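Local atomic coordinates of quinone reductase (Klebsiella pneumoniae subsp. pneumoniae, PDB entry 4GI5), a protein that binds flavin-adenine dinucleotide and probably reduces quinones with electrons from NAD(P)H. Residues E55-S59 / E106-W112; E209-P213 / T244-F249. One frame throughout, in Å; residues are numbered along the deposited sequence.

How the contacts relate
Contacts 1 and 2 sit on strands 55-60 and 209-216, the outermost strands of the chain's five-stranded parallel sheet, whose strand order is 2-1-3-4-5. Their centres are 21 Å apart and their nearest atoms about 11 Å, so they do not touch, though both reach the same sheet. Contact 1 joins its strand to the helix 101-112; contact 2 joins the other to an irregular loop that follows helix 224-239. The distances to the FAD site are moderate: in contact 1 the side chain of Val58 lies about 11 Å from those of the FAD-binding residues His31 and Asn38, and in contact 2 the side chain of Pro213 is about 14 Å from FAD.

Contact 1 (E55-S59 / E106-W112); sequences EVQVS and EQEKLLW
Ser59 meets the helix through a small polar network. Its hydroxyl donates to Glu106 OE1, with OG and OE1 2.6 Å apart, and uses the syn lone pair of that oxygen. The same OG accepts a bond from Lys109 NZ at 2.8 Å. Within the helix, Lys109 NZ also makes a salt bridge to Glu106 OE2 at 2.9 Å, one turn back, so serine, lysine and carboxylate close a ring of three bonds. Glu106 is bent at chi2 (-58°), which curls its carboxylate back toward the ammonium group. The charge of the lysine would probably stabilise this buried carboxylate as the anion, and Trp134 NE1 gives OE1 a further hydrogen bond.

Packing on Trp112 forms a second group of contacts. Gln57 CG lies over the six-membered ring of Trp112 in a CH-pi contact, 4.0 Å from its centroid, while its OE1 stands above the same indole, 3.3 Å from CE3. The amide is steeply inclined to the ring, at 78°. A long, flexible glutamine suits this place: its methylenes cover the indole and NE2 rests against Lys109 CG, 3.7 Å away. Glu55 OE2 comes to the edge of the indole instead.

Two waters bridge the segments. One links Glu55 OE2 to Trp112 NE1, and another links the carbonyl of Val58 to Lys109 NZ.

The helix runs alongside the strand, roughly antiparallel at 153°. Helix 101-112 belongs to the beta-alpha-beta crossover from strand 55-60 over strand 24-29 to strand 115-121, characteristic of the flavodoxin-like fold.

Contact 2 (E209-P213 / T244-F249); sequences EVLPP and TEPIPF
Ile247 N donates to Val210 O at 2.7 Å, the one direct hydrogen bond in a contact where Pro212, Pro213 and Pro246 also touch. The carbonyl points almost straight at the donor, with a C=O...N angle of 176°. Pro246 and Pro248 lack an N-H, whereas Ile247 between them has one to give. A water beside it takes the N-H of Val210 and donates to Ile247 O, adding a second, indirect backbone link.

Apolar contacts surround this pair. With Ile247 CG1 anti to the carbonyl carbon (chi1 -61°) and the chain extended beyond it (chi2 171°), CD1 reaches over residues 210-213, 3.9 Å from Val210 CG1 and near Leu211 O. A beta-branched isoleucine offers two arms: CG1-CD1 for Val210, and CG2 over the centre of one face of the Phe249 ring. Val210 CG2 meets the edge of that ring at CE2. At the other end, Thr244 turns its methyl CG2 to Pro212 CD, 3.8 Å away, and its hydroxyl bonds to the carbonyl of Thr240. The rigid ring of Pro246 lies against Glu209 CB, with CG 4.0 Å from it.

Between these two segments, direct adhesion is probably mostly van der Waals packing, helped by one hydrogen bond and one water bridge; proline rings add apolar surface without an N-H that needs an acceptor.

Contact 1 (E55-S59 / E106-W112)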
# COMPACT_ATOMS: atom_id res chain seq x y z
N GLU B 55 19.50 -1.16 22.63
CA GLU B 55 19.53 0.19 22.30
C GLU B 55 18.39 0.41 21.22
O GLU B 55 18.20 -0.47 20.34
CB GLU B 55 20.78 0.51 21.56
CG GLU B 55 22.06 0.61 22.39
CD GLU B 55 23.21 0.98 21.46
OE1 GLU B 55 24.05 0.10 21.22
OE2 GLU B 55 23.18 2.12 20.89
N VAL B 56 17.74 1.53 21.31
CA VAL B 56 16.50 1.79 20.48
C VAL B 56 16.65 3.15 19.85
O VAL B 56 16.93 4.12 20.52
CB VAL B 56 15.20 1.72 21.28
CG1 VAL B 56 14.00 1.95 20.32
CG2 VAL B 56 15.04 0.39 21.95
N GLN B 57 16.55 3.26 18.52
CA GLN B 57 16.30 4.52 17.88
C GLN B 57 14.87 4.50 17.27
O GLN B 57 14.36 3.43 16.94
CB GLN B 57 17.31 4.79 16.78
CG GLN B 57 18.74 5.15 17.23
CD GLN B 57 19.53 5.71 16.06
OE1 GLN B 57 20.30 5.04 15.43
NE2 GLN B 57 19.21 6.92 15.70
N VAL B 58 14.27 5.66 17.18
CA VAL B 58 12.84 5.81 16.77
C VAL B 58 12.78 6.77 15.68
O VAL B 58 13.40 7.83 15.72
CB VAL B 58 11.95 6.26 17.91
CG1 VAL B 58 10.47 6.31 17.43
CG2 VAL B 58 12.06 5.26 19.02
N SER B 59 11.97 6.45 14.64
CA SER B 59 11.64 7.43 13.65
C SER B 59 10.13 7.64 13.76
O SER B 59 9.35 6.92 13.13
CB SER B 59 12.03 6.96 12.24
OG SER B 59 13.44 6.93 12.10
N GLU B 106 17.85 8.64 7.75
CA GLU B 106 17.14 7.34 7.82
C GLU B 106 17.94 6.17 7.32
O GLU B 106 17.88 5.08 7.89
CB GLU B 106 15.79 7.45 7.12
CG GLU B 106 14.81 8.51 7.71
CD GLU B 106 14.54 8.27 9.14
OE1 GLU B 106 14.04 7.18 9.55
OE2 GLU B 106 14.92 9.20 9.99
N GLN B 107 18.64 6.36 6.21
CA GLN B 107 19.46 5.33 5.68
C GLN B 107 20.55 4.92 6.71
O GLN B 107 20.81 3.73 6.93
CB GLN B 107 20.11 5.74 4.38
CG GLN B 107 19.08 6.01 3.29
CD GLN B 107 19.63 6.42 1.98
OE1 GLN B 107 20.78 6.90 1.86
NE2 GLN B 107 18.77 6.37 0.97
N GLU B 108 21.12 5.94 7.37
CA GLU B 108 22.15 5.61 8.43
C GLU B 108 21.54 4.85 9.59
O GLU B 108 22.16 3.93 10.10
CB GLU B 108 22.83 6.97 8.88
CG GLU B 108 23.78 7.38 7.78
CD GLU B 108 24.45 8.76 7.95
OE1 GLU B 108 24.01 9.55 8.81
OE2 GLU B 108 25.40 9.06 7.15
N LYS B 109 20.27 5.16 9.98
CA LYS B 109 19.59 4.40 11.03
C LYS B 109 19.43 2.95 10.66
O LYS B 109 19.63 2.03 11.46
CB LYS B 109 18.25 5.00 11.41
CG LYS B 109 18.33 6.33 12.14
CD LYS B 109 16.91 6.92 12.19
CE LYS B 109 16.92 8.33 12.67
NZ LYS B 109 15.47 8.80 12.80
N LEU B 110 19.03 2.69 9.40
CA LEU B 110 18.84 1.36 8.95
C LEU B 110 20.17 0.59 8.96
O LEU B 110 20.18 -0.57 9.29
CB LEU B 110 18.29 1.39 7.50
CG LEU B 110 16.82 1.79 7.45
CD1 LEU B 110 16.48 2.19 6.02
CD2 LEU B 110 15.94 0.64 7.84
N LEU B 111 21.22 1.21 8.48
CA LEU B 111 22.55 0.54 8.52
C LEU B 111 23.02 0.23 9.94
O LEU B 111 23.59 -0.84 10.20
CB LEU B 111 23.58 1.37 7.76
CG LEU B 111 23.36 1.53 6.23
CD1 LEU B 111 24.38 2.45 5.62
CD2 LEU B 111 23.33 0.19 5.54
N TRP B 112 22.69 1.11 10.89
CA TRP B 112 23.00 0.90 12.31
C TRP B 112 22.28 -0.24 12.92
O TRP B 112 22.79 -1.01 13.75
CB TRP B 112 22.70 2.25 13.01
CG TRP B 112 22.67 2.19 14.52
CD1 TRP B 112 23.76 2.40 15.40
CD2 TRP B 112 21.53 1.95 15.35
NE1 TRP B 112 23.34 2.27 16.70
CE2 TRP B 112 21.99 1.99 16.73
CE3 TRP B 112 20.18 1.75 15.10
CZ2 TRP B 112 21.15 1.76 17.80
CZ3 TRP B 112 19.34 1.47 16.18
CH2 TRP B 112 19.80 1.53 17.53
O HOH W 1 25.01 2.50 18.94
O HOH W 2 15.48 9.39 15.57

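Contact 2 (E209-P213 / T244-F249)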
# COMPACT_ATOMS: atom_id res chain seq x y z
N GLU B 209 15.48 -10.64 6.96
CA GLU B 209 14.71 -11.82 7.44
C GLU B 209 13.41 -11.26 8.05
O GLU B 209 13.53 -10.46 8.98
CB GLU B 209 15.53 -12.57 8.49
CG GLU B 209 16.77 -13.19 7.89
CD GLU B 209 17.38 -14.18 8.88
OE1 GLU B 209 17.54 -13.80 10.06
OE2 GLU B 209 17.58 -15.33 8.51
N VAL B 210 12.25 -11.67 7.53
CA VAL B 210 11.03 -11.08 7.99
C VAL B 210 10.38 -12.00 9.03
O VAL B 210 10.13 -13.18 8.78
CB VAL B 210 10.06 -10.89 6.81
CG1 VAL B 210 8.84 -10.12 7.29
CG2 VAL B 210 10.83 -10.23 5.64
N LEU B 211 10.16 -11.48 10.22
CA LEU B 211 9.45 -12.23 11.21
C LEU B 211 7.97 -12.20 10.98
O LEU B 211 7.45 -11.22 10.40
CB LEU B 211 9.79 -11.68 12.59
CG LEU B 211 11.25 -11.51 12.89
CD1 LEU B 211 11.38 -11.08 14.31
CD2 LEU B 211 11.93 -12.83 12.74
N PRO B 212 7.20 -13.19 11.47
CA PRO B 212 5.73 -13.11 11.42
C PRO B 212 5.22 -11.85 12.04
O PRO B 212 5.82 -11.39 13.04
CB PRO B 212 5.27 -14.34 12.25
CG PRO B 212 6.41 -15.29 12.08
CD PRO B 212 7.65 -14.45 12.15
N PRO B 213 4.26 -11.21 11.42
CA PRO B 213 3.77 -9.93 11.95
C PRO B 213 3.02 -10.10 13.25
O PRO B 213 2.45 -11.17 13.47
CB PRO B 213 2.85 -9.45 10.84
CG PRO B 213 2.33 -10.71 10.19
CD PRO B 213 3.49 -11.63 10.24
N THR B 244 12.65 -16.15 17.06
CA THR B 244 11.48 -16.57 16.28
C THR B 244 11.93 -16.93 14.86
O THR B 244 12.84 -16.24 14.32
CB THR B 244 10.53 -15.32 16.24
OG1 THR B 244 10.04 -15.05 17.56
CG2 THR B 244 9.35 -15.51 15.34
N GLU B 245 11.36 -17.95 14.30
CA GLU B 245 11.75 -18.38 12.95
C GLU B 245 11.17 -17.30 11.95
O GLU B 245 10.00 -17.06 12.01
CB GLU B 245 11.05 -19.69 12.63
CG GLU B 245 11.50 -20.34 11.37
CD GLU B 245 12.94 -20.84 11.55
OE1 GLU B 245 13.30 -21.17 12.73
OE2 GLU B 245 13.68 -20.87 10.54
N PRO B 246 12.00 -16.83 11.04
CA PRO B 246 11.45 -15.98 9.95
C PRO B 246 10.51 -16.63 9.05
O PRO B 246 10.49 -17.83 8.88
CB PRO B 246 12.66 -15.52 9.18
CG PRO B 246 13.84 -15.77 10.11
CD PRO B 246 13.44 -16.99 10.93
N ILE B 247 9.67 -15.83 8.39
CA ILE B 247 8.82 -16.34 7.32
C ILE B 247 9.77 -16.93 6.25
O ILE B 247 10.72 -16.26 5.79
CB ILE B 247 8.00 -15.17 6.69
CG1 ILE B 247 7.11 -14.54 7.76
CG2 ILE B 247 7.17 -15.61 5.50
CD1 ILE B 247 6.40 -13.22 7.30
N PRO B 248 9.45 -18.15 5.75
CA PRO B 248 10.46 -18.87 4.92
C PRO B 248 10.25 -18.50 3.39
O PRO B 248 9.94 -19.33 2.52
CB PRO B 248 10.12 -20.37 5.21
CG PRO B 248 8.66 -20.37 5.37
CD PRO B 248 8.40 -19.10 6.23
N PHE B 249 10.34 -17.20 3.10
CA PHE B 249 10.24 -16.76 1.76
C PHE B 249 11.42 -17.34 0.93
O PHE B 249 12.57 -17.42 1.42
CB PHE B 249 10.30 -15.23 1.66
CG PHE B 249 9.07 -14.53 2.21
CD1 PHE B 249 7.81 -14.79 1.69
CD2 PHE B 249 9.24 -13.47 3.04
CE1 PHE B 249 6.69 -14.07 2.12
CE2 PHE B 249 8.09 -12.74 3.46
CZ PHE B 249 6.89 -13.02 2.99
O HOH W 3 12.09 -13.89 5.71